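Local coordinates for protein glycoside hydrolase family 43 (Halothermothrix orenii, PDB 4QQS) that hydrolyses glycosidic bonds as a thermostable five-bladed beta-propeller enzyme with alpha-L-arabinofuranosidase activity, probably acting on arabinose-substituted plant polysaccharides such as xylan, at residues Y27-T32 / V48-K53; R37-W42 / W72-I77; N64-E69 / H95-L100; A101-K104 / P109-N112. All coordinates share one frame; numbering follows the deposited sequence. Where two conformers were deposited one is given.

Contact 1: residues Y27-T32 / V48-K53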
loop_
_atom_site.group_PDB
_atom_site.type_symbol
_atom_site.label_atom_id
_atom_site.label_comp_id
_atom_site.label_asym_id
_atom_site.label_seq_id
_atom_site.Cartn_x
_atom_site.Cartn_y
_atom_site.Cartn_z
ATOM N N TYR A 27 4.410 -3.914 15.939
ATOM C CA TYR A 27 4.167 -3.421 14.597
ATOM C C TYR A 27 5.342 -3.739 13.706
ATOM O O TYR A 27 6.491 -3.562 14.093
ATOM C CB TYR A 27 3.948 -1.914 14.622
ATOM C CG TYR A 27 2.748 -1.490 15.427
ATOM C CD1 TYR A 27 2.852 -1.235 16.783
ATOM C CD2 TYR A 27 1.504 -1.366 14.830
ATOM C CE1 TYR A 27 1.753 -0.846 17.528
ATOM C CE2 TYR A 27 0.394 -0.966 15.551
ATOM C CZ TYR A 27 0.524 -0.715 16.910
ATOM O OH TYR A 27 -0.548 -0.307 17.676
ATOM N N TYR A 28 5.016 -4.167 12.493
ATOM C CA TYR A 28 6.004 -4.539 11.487
ATOM C C TYR A 28 5.738 -3.726 10.239
ATOM O O TYR A 28 4.643 -3.782 9.682
ATOM C CB TYR A 28 5.931 -6.038 11.180
ATOM C CG TYR A 28 6.148 -6.843 12.430
ATOM C CD1 TYR A 28 7.429 -7.146 12.860
ATOM C CD2 TYR A 28 5.081 -7.256 13.218
ATOM C CE1 TYR A 28 7.645 -7.859 14.018
ATOM C CE2 TYR A 28 5.282 -7.961 14.390
ATOM C CZ TYR A 28 6.568 -8.267 14.788
ATOM O OH TYR A 28 6.769 -8.985 15.958
ATOM N N LEU A 29 6.733 -2.937 9.850
ATOM C CA LEU A 29 6.680 -2.108 8.670
ATOM C C LEU A 29 7.511 -2.747 7.579
ATOM O O LEU A 29 8.678 -3.052 7.788
ATOM C CB LEU A 29 7.253 -0.728 9.006
ATOM C CG LEU A 29 7.696 0.166 7.839
ATOM C CD1 LEU A 29 6.481 0.673 7.170
ATOM C CD2 LEU A 29 8.561 1.313 8.293
ATOM N N TYR A 30 6.901 -2.937 6.414
ATOM C CA TYR A 30 7.559 -3.453 5.224
ATOM C C TYR A 30 7.430 -2.370 4.168
ATOM O O TYR A 30 6.389 -1.733 4.077
ATOM C CB TYR A 30 6.879 -4.738 4.736
ATOM C CG TYR A 30 6.675 -5.790 5.805
ATOM C CD1 TYR A 30 5.568 -5.751 6.636
ATOM C CD2 TYR A 30 7.589 -6.813 5.993
ATOM C CE1 TYR A 30 5.365 -6.694 7.613
ATOM C CE2 TYR A 30 7.390 -7.773 6.977
ATOM C CZ TYR A 30 6.271 -7.699 7.786
ATOM O OH TYR A 30 6.027 -8.617 8.777
ATOM N N ALA A 31 8.454 -2.152 3.355
ATOM C CA ALA A 31 8.415 -1.069 2.384
ATOM C C ALA A 31 9.254 -1.387 1.171
ATOM O O ALA A 31 10.187 -2.194 1.232
ATOM C CB ALA A 31 8.903 0.241 3.015
ATOM N N THR A 32 8.930 -0.732 0.061
ATOM C CA THR A 32 9.871 -0.617 -1.051
ATOM C C THR A 32 11.160 -0.028 -0.481
ATOM O O THR A 32 11.134 0.988 0.212
ATOM C CB THR A 32 9.300 0.287 -2.144
ATOM O OG1 THR A 32 8.045 -0.248 -2.562
ATOM C CG2 THR A 32 10.240 0.388 -3.318
ATOM N N VAL A 48 5.925 4.840 16.659
ATOM C CA VAL A 48 6.739 6.055 16.687
ATOM C C VAL A 48 8.234 5.743 16.604
ATOM O O VAL A 48 8.963 6.330 15.799
ATOM C CB VAL A 48 6.441 6.868 17.953
ATOM C CG1 VAL A 48 7.286 8.133 17.992
ATOM C CG2 VAL A 48 4.961 7.221 18.005
ATOM N N ASP A 49 8.684 4.818 17.443
ATOM C CA ASP A 49 10.088 4.422 17.498
ATOM C C ASP A 49 10.261 3.157 16.673
ATOM O O ASP A 49 9.583 2.164 16.919
ATOM C CB ASP A 49 10.496 4.166 18.948
ATOM C CG ASP A 49 10.181 5.339 19.848
ATOM O OD1 ASP A 49 10.577 6.468 19.495
ATOM O OD2 ASP A 49 9.514 5.139 20.887
ATOM N N TRP A 50 11.159 3.207 15.689
ATOM C CA TRP A 50 11.324 2.125 14.718
ATOM C C TRP A 50 12.754 1.626 14.677
ATOM O O TRP A 50 13.701 2.423 14.726
ATOM C CB TRP A 50 10.940 2.587 13.309
ATOM C CG TRP A 50 9.484 2.872 13.191
ATOM C CD1 TRP A 50 8.874 4.075 13.354
ATOM C CD2 TRP A 50 8.442 1.923 12.901
ATOM N NE1 TRP A 50 7.518 3.943 13.186
ATOM C CE2 TRP A 50 7.230 2.629 12.912
ATOM C CE3 TRP A 50 8.415 0.546 12.653
ATOM C CZ2 TRP A 50 6.005 2.012 12.659
ATOM C CZ3 TRP A 50 7.209 -0.066 12.431
ATOM C CH2 TRP A 50 6.014 0.666 12.435
ATOM N N GLU A 51 12.898 0.302 14.580
ATOM C CA GLU A 51 14.213 -0.322 14.485
ATOM C C GLU A 51 14.264 -1.225 13.250
ATOM O O GLU A 51 13.388 -2.062 13.031
ATOM C CB GLU A 51 14.578 -1.056 15.775
ATOM C CG GLU A 51 13.674 -2.183 16.138
ATOM C CD GLU A 51 14.066 -2.869 17.435
ATOM O OE1 GLU A 51 15.249 -2.803 17.846
ATOM O OE2 GLU A 51 13.176 -3.486 18.044
ATOM N N LEU A 52 15.292 -1.037 12.438
ATOM C CA LEU A 52 15.493 -1.847 11.249
ATOM C C LEU A 52 15.885 -3.266 11.643
ATOM O O LEU A 52 16.779 -3.454 12.459
ATOM C CB LEU A 52 16.588 -1.197 10.412
ATOM C CG LEU A 52 17.043 -1.958 9.172
ATOM C CD1 LEU A 52 15.890 -2.209 8.195
ATOM C CD2 LEU A 52 18.180 -1.213 8.479
ATOM N N LYS A 53 15.225 -4.260 11.045
ATOM C CA LYS A 53 15.439 -5.670 11.365
ATOM C C LYS A 53 15.803 -6.537 10.160
ATOM O O LYS A 53 15.621 -7.752 10.199
ATOM C CB LYS A 53 14.213 -6.259 12.070
ATOM C CG LYS A 53 13.839 -5.545 13.368
ATOM C CD LYS A 53 13.776 -6.512 14.551
ATOM C CE LYS A 53 13.653 -5.801 15.887
ATOM N NZ LYS A 53 13.089 -6.685 16.958
#
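The indole of Trp50 carries this contact with its six-membered ring, one face of which receives the CD2 methyl of Leu29, while the backbone O of Tyr27 approaches obliquely, 3.9 Å from Trp50 CZ3. The nearest carbon is Leu29 CB, 3.5 Å from Trp50 CZ3. Farther round the same ring, Tyr27 CB reaches Trp50 CH2 at 4.0 Å. Only the first carbon of the tyrosine side chain takes part, because its ring leads off elsewhere and Tyr27 OH is hydrogen-bonded to the backbone O of Val261. Leu29 holds CG opposite its own backbone N (chi1 162°), which brings the CD2 methyl over the ring face. The side chains meet through carbon atoms alone, and the polar atom of the indole, Trp50 NE1, makes a weak hydrogen bond to Leu47 O on its own side of the chain. Leu29 also packs on Pro18 and Val20 of strand 16-23, and Tyr27 on Val20 and Lys22. Strand 38-44 lies between strands 26-32 and 51-58 in the four-stranded antiparallel sheet, so Trp50, just ahead of the outer strand, reaches past the intervening strand to the one beyond it.

Contact 2: residues R37-W42 / W72-I77; sequences RGFKVW and WAPEVI. With NA (sodium ion), chain D.
Two blades of the five-bladed propeller meet here: strand 38-44 belongs to the sheet that begins with strand 16-23, and strand 72-79 opens the next one. Phe39 fills the gap between them, its side chain directed toward Pro74. The proline lies over one face of the phenyl ring in a CH-pi contact, with Pro74 CB 3.8 Å from the ring centroid and 16° off the normal. Its neighbouring methylene is closer to the rim, Pro74 CG lying 3.5 Å from Phe39 CD1. At the ring edge, in its plane, the backbone N of Trp72 stands 3.5 Å from Phe39 CZ. The phenyl therefore touches both the proline ring and the main chain leading into it, and Tyr87 meets it from elsewhere in the second blade. With an alanine here instead of Phe39, Pro74 would probably lose the aromatic face it packs on and a gap would open between the blades. The short strand segments cross at 55°, with their axes 8.1 Å apart at closest approach. Beyond the proline, Glu75 OE2 binds the sodium ion at 2.1 Å, together with four waters and His256. Water 1 of that shell also donates to the backbone O of Ala73 at 3.2 Å, and Glu75 OE1 is hydrogen-bonded to His128 ND1. Ala73 itself lies beside Asp17 and Asp126, predicted as the proton acceptor and the pKa modulator. A third strand packed against the next blade's innermost strand, which borders the central channel with its sodium ion and predicted catalytic carboxylates, fits the GH43 propeller.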
loop_
_atom_site.group_PDB
_atom_site.type_symbol
_atom_site.label_atom_id
_atom_site.label_comp_id
_atom_site.label_asym_id
_atom_site.label_seq_id
_atom_site.Cartn_x
_atom_site.Cartn_y
_atom_site.Cartn_z
ATOM N N ARG A 37 16.552 -6.275 -4.852
ATOM C CA ARG A 37 16.741 -7.519 -4.114
ATOM C C ARG A 37 15.562 -8.021 -3.256
ATOM O O ARG A 37 15.325 -9.227 -3.172
ATOM C CB ARG A 37 18.006 -7.339 -3.245
ATOM C CG ARG A 37 18.357 -8.490 -2.339
ATOM C CD ARG A 37 19.665 -8.265 -1.624
ATOM N NE ARG A 37 19.963 -9.424 -0.808
ATOM C CZ ARG A 37 21.165 -9.735 -0.351
ATOM N NH1 ARG A 37 22.210 -8.972 -0.645
ATOM N NH2 ARG A 37 21.320 -10.820 0.391
ATOM N N GLY A 38 14.850 -7.137 -2.568
ATOM C CA GLY A 38 13.857 -7.599 -1.621
ATOM C C GLY A 38 13.352 -6.473 -0.747
ATOM O O GLY A 38 13.370 -5.308 -1.139
ATOM N N PHE A 39 12.885 -6.827 0.444
ATOM C CA PHE A 39 12.182 -5.886 1.302
ATOM C C PHE A 39 12.677 -5.929 2.720
ATOM O O PHE A 39 12.681 -6.985 3.356
ATOM C CB PHE A 39 10.669 -6.153 1.270
ATOM C CG PHE A 39 10.129 -6.196 -0.123
ATOM C CD1 PHE A 39 9.965 -5.023 -0.839
ATOM C CD2 PHE A 39 9.839 -7.401 -0.734
ATOM C CE1 PHE A 39 9.532 -5.056 -2.143
ATOM C CE2 PHE A 39 9.410 -7.449 -2.047
ATOM C CZ PHE A 39 9.253 -6.273 -2.752
ATOM N N LYS A 40 13.045 -4.752 3.211
ATOM C CA LYS A 40 13.356 -4.549 4.609
ATOM C C LYS A 40 12.095 -4.541 5.459
ATOM O O LYS A 40 10.993 -4.220 4.999
ATOM C CB LYS A 40 14.095 -3.224 4.791
ATOM C CG LYS A 40 15.499 -3.229 4.212
ATOM C CD LYS A 40 16.164 -1.872 4.273
ATOM C CE LYS A 40 17.642 -1.983 3.931
ATOM N NZ LYS A 40 18.298 -0.665 3.752
ATOM N N VAL A 41 12.294 -4.890 6.722
ATOM C CA VAL A 41 11.278 -4.814 7.760
ATOM C C VAL A 41 11.836 -4.032 8.950
ATOM O O VAL A 41 13.005 -4.179 9.305
ATOM C CB VAL A 41 10.766 -6.219 8.175
ATOM C CG1 VAL A 41 11.897 -7.104 8.689
ATOM C CG2 VAL A 41 9.619 -6.115 9.174
ATOM N N TRP A 42 10.983 -3.184 9.521
ATOM C CA TRP A 42 11.272 -2.443 10.736
ATOM C C TRP A 42 10.217 -2.825 11.772
ATOM O O TRP A 42 9.067 -3.127 11.431
ATOM C CB TRP A 42 11.209 -0.934 10.503
ATOM C CG TRP A 42 12.191 -0.346 9.531
ATOM C CD1 TRP A 42 13.296 0.388 9.853
ATOM C CD2 TRP A 42 12.158 -0.397 8.092
ATOM N NE1 TRP A 42 13.941 0.802 8.718
ATOM C CE2 TRP A 42 13.269 0.337 7.623
ATOM C CE3 TRP A 42 11.287 -0.966 7.154
ATOM C CZ2 TRP A 42 13.542 0.504 6.271
ATOM C CZ3 TRP A 42 11.565 -0.788 5.808
ATOM C CH2 TRP A 42 12.678 -0.062 5.384
ATOM N N TRP A 72 8.939 -4.061 -5.477
ATOM C CA TRP A 72 8.102 -2.978 -4.973
ATOM C C TRP A 72 6.951 -3.456 -4.106
ATOM O O TRP A 72 6.351 -4.511 -4.343
ATOM C CB TRP A 72 7.467 -2.163 -6.119
ATOM C CG TRP A 72 8.403 -1.547 -7.095
ATOM C CD1 TRP A 72 9.733 -1.285 -6.931
ATOM C CD2 TRP A 72 8.068 -1.136 -8.422
ATOM N NE1 TRP A 72 10.248 -0.737 -8.089
ATOM C CE2 TRP A 72 9.244 -0.647 -9.023
ATOM C CE3 TRP A 72 6.888 -1.139 -9.161
ATOM C CZ2 TRP A 72 9.267 -0.162 -10.332
ATOM C CZ3 TRP A 72 6.917 -0.666 -10.462
ATOM C CH2 TRP A 72 8.097 -0.189 -11.034
ATOM N N ALA A 73 6.622 -2.594 -3.146
ATOM C CA ALA A 73 5.329 -2.523 -2.449
ATOM C C ALA A 73 4.868 -3.842 -1.832
ATOM O O ALA A 73 3.843 -4.409 -2.225
ATOM C CB ALA A 73 4.263 -1.910 -3.357
ATOM N N PRO A 74 5.607 -4.302 -0.818
ATOM C CA PRO A 74 5.253 -5.528 -0.113
ATOM C C PRO A 74 4.096 -5.298 0.847
ATOM O O PRO A 74 4.010 -4.230 1.461
ATOM C CB PRO A 74 6.525 -5.837 0.672
ATOM C CG PRO A 74 7.064 -4.490 1.009
ATOM C CD PRO A 74 6.778 -3.642 -0.224
ATOM N N GLU A 75 3.239 -6.294 1.004
ATOM C CA GLU A 75 2.191 -6.242 2.018
ATOM C C GLU A 75 2.111 -7.598 2.675
ATOM O O GLU A 75 2.276 -8.618 2.010
ATOM C CB GLU A 75 0.848 -5.899 1.417
ATOM C CG GLU A 75 0.781 -4.552 0.769
ATOM C CD GLU A 75 -0.671 -4.041 0.689
ATOM O OE1 GLU A 75 -1.591 -4.701 1.206
ATOM O OE2 GLU A 75 -0.908 -2.979 0.099
ATOM N N VAL A 76 1.856 -7.599 3.980
ATOM C CA VAL A 76 1.858 -8.814 4.775
ATOM C C VAL A 76 0.583 -8.942 5.604
ATOM O O VAL A 76 0.230 -8.025 6.342
ATOM C CB VAL A 76 3.088 -8.835 5.702
ATOM C CG1 VAL A 76 3.102 -10.084 6.559
ATOM C CG2 VAL A 76 4.372 -8.743 4.885
ATOM N N ILE A 77 -0.092 -10.083 5.471
ATOM C CA ILE A 77 -1.259 -10.404 6.290
ATOM C C ILE A 77 -0.982 -11.625 7.158
ATOM O O ILE A 77 -0.116 -12.431 6.845
ATOM C CB ILE A 77 -2.534 -10.662 5.437
ATOM C CG1 ILE A 77 -2.384 -11.889 4.536
ATOM C CG2 ILE A 77 -2.861 -9.421 4.620
ATOM C CD1 ILE A 77 -3.657 -12.286 3.808
HETATM NA NA NA D . -0.066 -1.309 -0.827
HETATM O O HOH W 1 1.049 -2.772 -2.119
HETATM O O HOH W 2 -1.317 0.911 -0.307
HETATM O O HOH W 3 1.224 -1.167 0.898
HETATM O O HOH W 4 -1.531 -1.615 -2.670
#

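Contact 3: residues N64-E69 / H95-L100; sequences NGWGTE and HLKIAL
Trp66 packs down on strand 96-103 with the far end of its indole, and the tight part of the contact is confined to that six-membered ring. In the plane of the indole, at its edge, the backbone O of Lys97 stands 3.5 Å from Trp66 CH2. Alongside, the methyl of Ala99 comes obliquely to the ring, with Ala99 CB 3.7 Å from Trp66 CZ3. The third touch is looser: Lys97 CB lies 4.0 Å from Trp66 CH2, where the lysine side chain crosses the indole at about a right angle. CG of Trp66 is opposite the backbone N (chi1 -176°), which carries the ring out from the loop and onto the strand. Pro116 and Ala89 also touch the indole. Lys97 continues as an extended chain, forming salt bridges through NZ with Asp119, Asp93 and Asp91, so its ammonium is held by three carboxylates. By contrast, the loop on either side of the tryptophan is looser: Gly65 and Thr68 are exposed and make no contact with 95-100. The whole connects successive propeller blades: the loop leading from strand 51-58 to strand 72-79 is held against the third strand of the next blade by the indole of Trp66, while Asn64 bonds to the backbone of Phe110 and Asn112.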
loop_
_atom_site.group_PDB
_atom_site.type_symbol
_atom_site.label_atom_id
_atom_site.label_comp_id
_atom_site.label_asym_id
_atom_site.label_seq_id
_atom_site.Cartn_x
_atom_site.Cartn_y
_atom_site.Cartn_z
ATOM N N ASN A 64 14.310 -18.741 -2.609
ATOM C CA ASN A 64 13.622 -17.796 -3.487
ATOM C C ASN A 64 14.283 -17.807 -4.863
ATOM O O ASN A 64 14.289 -18.846 -5.502
ATOM C CB ASN A 64 13.537 -16.426 -2.826
ATOM C CG ASN A 64 12.624 -16.454 -1.623
ATOM O OD1 ASN A 64 11.731 -17.304 -1.547
ATOM N ND2 ASN A 64 12.849 -15.566 -0.670
ATOM N N GLY A 65 14.828 -16.690 -5.322
ATOM C CA GLY A 65 15.497 -16.618 -6.607
ATOM C C GLY A 65 14.708 -15.937 -7.709
ATOM O O GLY A 65 15.259 -15.630 -8.755
ATOM N N TRP A 66 13.428 -15.676 -7.485
ATOM C CA TRP A 66 12.565 -15.083 -8.493
ATOM C C TRP A 66 12.621 -13.562 -8.445
ATOM O O TRP A 66 12.681 -12.964 -7.376
ATOM C CB TRP A 66 11.118 -15.559 -8.293
ATOM C CG TRP A 66 10.222 -15.041 -9.356
ATOM C CD1 TRP A 66 10.047 -15.567 -10.601
ATOM C CD2 TRP A 66 9.410 -13.862 -9.304
ATOM N NE1 TRP A 66 9.173 -14.803 -11.320
ATOM C CE2 TRP A 66 8.771 -13.745 -10.552
ATOM C CE3 TRP A 66 9.155 -12.895 -8.322
ATOM C CZ2 TRP A 66 7.904 -12.707 -10.846
ATOM C CZ3 TRP A 66 8.283 -11.861 -8.620
ATOM C CH2 TRP A 66 7.668 -11.777 -9.871
ATOM N N GLY A 67 12.570 -12.944 -9.616
ATOM C CA GLY A 67 12.542 -11.501 -9.752
ATOM C C GLY A 67 13.929 -10.973 -10.026
ATOM O O GLY A 67 14.894 -11.416 -9.407
ATOM N N THR A 68 14.040 -10.032 -10.958
ATOM C CA THR A 68 15.346 -9.548 -11.400
ATOM C C THR A 68 15.710 -8.168 -10.860
ATOM O O THR A 68 16.893 -7.858 -10.718
ATOM C CB THR A 68 15.461 -9.505 -12.937
ATOM O OG1 THR A 68 14.543 -8.545 -13.471
ATOM C CG2 THR A 68 15.180 -10.866 -13.538
ATOM N N GLU A 69 14.698 -7.362 -10.572
ATOM C CA GLU A 69 14.855 -5.972 -10.183
ATOM C C GLU A 69 13.456 -5.439 -9.920
ATOM O O GLU A 69 12.469 -6.155 -10.104
ATOM C CB GLU A 69 15.535 -5.162 -11.296
ATOM C CG GLU A 69 14.750 -5.149 -12.601
ATOM C CD GLU A 69 15.379 -4.299 -13.690
ATOM O OE1 GLU A 69 16.226 -3.433 -13.377
ATOM O OE2 GLU A 69 15.007 -4.487 -14.865
ATOM N N HIS A 95 8.215 -8.245 -17.777
ATOM C CA HIS A 95 6.948 -7.809 -17.196
ATOM C C HIS A 95 7.018 -7.782 -15.673
ATOM O O HIS A 95 7.628 -8.661 -15.067
ATOM C CB HIS A 95 5.805 -8.750 -17.611
ATOM C CG HIS A 95 5.608 -8.854 -19.088
ATOM N ND1 HIS A 95 5.218 -7.786 -19.866
ATOM C CD2 HIS A 95 5.730 -9.908 -19.928
ATOM C CE1 HIS A 95 5.114 -8.179 -21.124
ATOM N NE2 HIS A 95 5.422 -9.463 -21.188
ATOM N N LEU A 96 6.412 -6.769 -15.067
ATOM C CA LEU A 96 6.229 -6.734 -13.616
ATOM C C LEU A 96 5.114 -7.693 -13.239
ATOM O O LEU A 96 4.051 -7.662 -13.859
ATOM C CB LEU A 96 5.851 -5.332 -13.148
ATOM C CG LEU A 96 6.881 -4.254 -13.492
ATOM C CD1 LEU A 96 6.325 -2.884 -13.191
ATOM C CD2 LEU A 96 8.185 -4.490 -12.754
ATOM N N LYS A 97 5.330 -8.535 -12.234
ATOM C CA LYS A 97 4.327 -9.510 -11.819
ATOM C C LYS A 97 4.252 -9.563 -10.310
ATOM O O LYS A 97 5.229 -9.313 -9.599
ATOM C CB LYS A 97 4.656 -10.899 -12.376
ATOM C CG LYS A 97 4.893 -10.919 -13.884
ATOM C CD LYS A 97 5.296 -12.291 -14.411
ATOM C CE LYS A 97 5.764 -12.184 -15.847
ATOM N NZ LYS A 97 6.324 -13.470 -16.345
ATOM N N ILE A 98 3.057 -9.896 -9.837
ATOM C CA ILE A 98 2.813 -10.116 -8.424
ATOM C C ILE A 98 3.254 -11.529 -8.044
ATOM O O ILE A 98 3.104 -12.468 -8.838
ATOM C CB ILE A 98 1.332 -9.847 -8.143
ATOM C CG1 ILE A 98 1.095 -8.337 -8.256
ATOM C CG2 ILE A 98 0.884 -10.380 -6.783
ATOM C CD1 ILE A 98 -0.346 -7.971 -8.525
ATOM N N ALA A 99 3.819 -11.650 -6.844
ATOM C CA ALA A 99 4.241 -12.909 -6.257
ATOM C C ALA A 99 3.682 -13.022 -4.843
ATOM O O ALA A 99 3.376 -12.019 -4.191
ATOM C CB ALA A 99 5.757 -12.986 -6.215
ATOM N N LEU A 100 3.584 -14.266 -4.381
ATOM C CA LEU A 100 3.109 -14.615 -3.053
ATOM C C LEU A 100 4.155 -15.452 -2.321
ATOM O O LEU A 100 4.650 -16.443 -2.864
ATOM C CB LEU A 100 1.817 -15.421 -3.169
ATOM C CG LEU A 100 1.112 -15.792 -1.862
ATOM C CD1 LEU A 100 0.546 -14.558 -1.187
ATOM C CD2 LEU A 100 0.012 -16.820 -2.104
#

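Contact 4: residues A101-K104 / P109-N112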
loop_
_atom_site.group_PDB
_atom_site.type_symbol
_atom_site.label_atom_id
_atom_site.label_comp_id
_atom_site.label_asym_id
_atom_site.label_seq_id
_atom_site.Cartn_x
_atom_site.Cartn_y
_atom_site.Cartn_z
ATOM N N ALA A 101 4.455 -15.058 -1.086
ATOM C CA ALA A 101 5.427 -15.726 -0.226
ATOM C C ALA A 101 4.817 -15.896 1.164
ATOM O O ALA A 101 3.818 -15.253 1.494
ATOM C CB ALA A 101 6.701 -14.913 -0.140
ATOM N N SER A 102 5.435 -16.738 1.990
ATOM C CA SER A 102 4.953 -16.921 3.353
ATOM C C SER A 102 6.088 -17.116 4.353
ATOM O O SER A 102 7.219 -17.429 3.986
ATOM C CB SER A 102 3.974 -18.089 3.417
ATOM O OG SER A 102 4.650 -19.321 3.257
ATOM N N SER A 103 5.763 -16.936 5.630
ATOM C CA SER A 103 6.709 -17.126 6.720
ATOM C C SER A 103 5.947 -17.460 7.983
ATOM O O SER A 103 4.801 -17.060 8.160
ATOM C CB SER A 103 7.514 -15.847 6.960
ATOM O OG SER A 103 8.475 -16.031 7.988
ATOM N N LYS A 104 6.592 -18.191 8.877
ATOM C CA LYS A 104 6.021 -18.449 10.191
ATOM C C LYS A 104 6.233 -17.268 11.143
ATOM O O LYS A 104 5.601 -17.199 12.195
ATOM C CB LYS A 104 6.597 -19.741 10.767
ATOM C CG LYS A 104 6.111 -20.984 10.025
ATOM C CD LYS A 104 4.611 -21.212 10.245
ATOM C CE LYS A 104 4.099 -22.496 9.601
ATOM N NZ LYS A 104 2.628 -22.665 9.812
ATOM N N PRO A 109 12.587 -15.494 7.524
ATOM C CA PRO A 109 12.592 -15.240 6.083
ATOM C C PRO A 109 11.300 -15.678 5.412
ATOM O O PRO A 109 10.774 -16.753 5.691
ATOM C CB PRO A 109 13.765 -16.084 5.585
ATOM C CG PRO A 109 13.857 -17.206 6.556
ATOM C CD PRO A 109 13.468 -16.622 7.879
ATOM N N PHE A 110 10.796 -14.836 4.518
ATOM C CA PHE A 110 9.675 -15.209 3.679
ATOM C C PHE A 110 10.177 -16.029 2.493
ATOM O O PHE A 110 11.217 -15.719 1.895
ATOM C CB PHE A 110 8.920 -13.963 3.199
ATOM C CG PHE A 110 8.020 -13.369 4.248
ATOM C CD1 PHE A 110 8.531 -12.610 5.290
ATOM C CD2 PHE A 110 6.653 -13.583 4.212
ATOM C CE1 PHE A 110 7.694 -12.086 6.264
ATOM C CE2 PHE A 110 5.823 -13.052 5.172
ATOM C CZ PHE A 110 6.344 -12.310 6.197
ATOM N N LYS A 111 9.437 -17.086 2.177
ATOM C CA LYS A 111 9.770 -17.962 1.065
ATOM C C LYS A 111 8.645 -17.945 0.043
ATOM O O LYS A 111 7.462 -18.021 0.392
ATOM C CB LYS A 111 10.016 -19.391 1.541
ATOM C CG LYS A 111 8.801 -20.121 2.041
ATOM C CD LYS A 111 9.141 -21.552 2.416
ATOM C CE LYS A 111 7.893 -22.326 2.792
ATOM N NZ LYS A 111 8.189 -23.746 3.101
ATOM N N ASN A 112 9.004 -17.843 -1.230
ATOM C CA ASN A 112 8.001 -17.832 -2.283
ATOM C C ASN A 112 7.186 -19.107 -2.273
ATOM O O ASN A 112 7.724 -20.210 -2.151
ATOM C CB ASN A 112 8.665 -17.679 -3.645
ATOM C CG ASN A 112 9.264 -16.310 -3.842
ATOM O OD1 ASN A 112 8.786 -15.325 -3.275
ATOM N ND2 ASN A 112 10.313 -16.231 -4.654
#
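Ser102 and Lys111 are joined by a pair of backbone hydrogen bonds, Ser102 N to Lys111 O and Lys111 N to Ser102 O, each 2.9 Å long. The second is nearly straight, 169° at the hydrogen. Beside this hydrogen-bonded pair, the CA of Phe110 adds a CA-H...O contact to Ser102 O at 3.3 Å. The next pair, Ala101 with Asn112, is non-hydrogen-bonded, with the two CA atoms 3.9 Å apart. Asn112 OD1 is hydrogen-bonded to Tyr87 OH, and Ser103 OG to the backbone O of Ser105. The two strands form a beta hairpin that closes the outer edge of a propeller blade, since strand 111-112 pairs with strand 96-103 at the end of a four-stranded antiparallel sheet. Packing builds up on the face occupied by Phe110, Ser103 and Ala101. Ser103 CB sits squarely over the centre of the phenyl ring, a CH-pi contact at 3.5 Å from the centroid and only 4° off the normal. Phe110 turns CG opposite its carbonyl carbon (chi1 -78°), which lays the ring against Ser103, and Phe110 CB approaches Ala101 CB at 4.1 Å. Were Phe110 a serine, the CB of Ser103 is likely to be left without its ring, and a gap to open between the hairpin and the neighbouring blade. The ring also packs on Phe83 and Met85 of its own sheet and on Ala56 and Leu57 of strand 51-58 in the neighbouring blade, while Lys111 on the other face carries its extended side chain into an exposed position.

How the contacts relate
Contacts 1 and 2 have centres about 10 Å apart and interlock along the chain, their segments alternating; Thr32 OG1 and Ala73 N, 2.8 Å apart, probably hydrogen-bond between them. Contact 1 lies within the first blade, and contact 2 carries that blade's third strand onto the inner strand of the second. Contacts 3 and 4, whose centres are about 14 Å apart, share strand 96-103 of that second blade, and Asn64 ties them by probable hydrogen bonds to the backbone of Phe110 and Asn112. Contact 2 also touches both of these, through Trp72 on Leu96 and Val76 on Phe110. Contacts 2 and 3 join the two consecutive blades, while contacts 1 and 4 are made within one blade each.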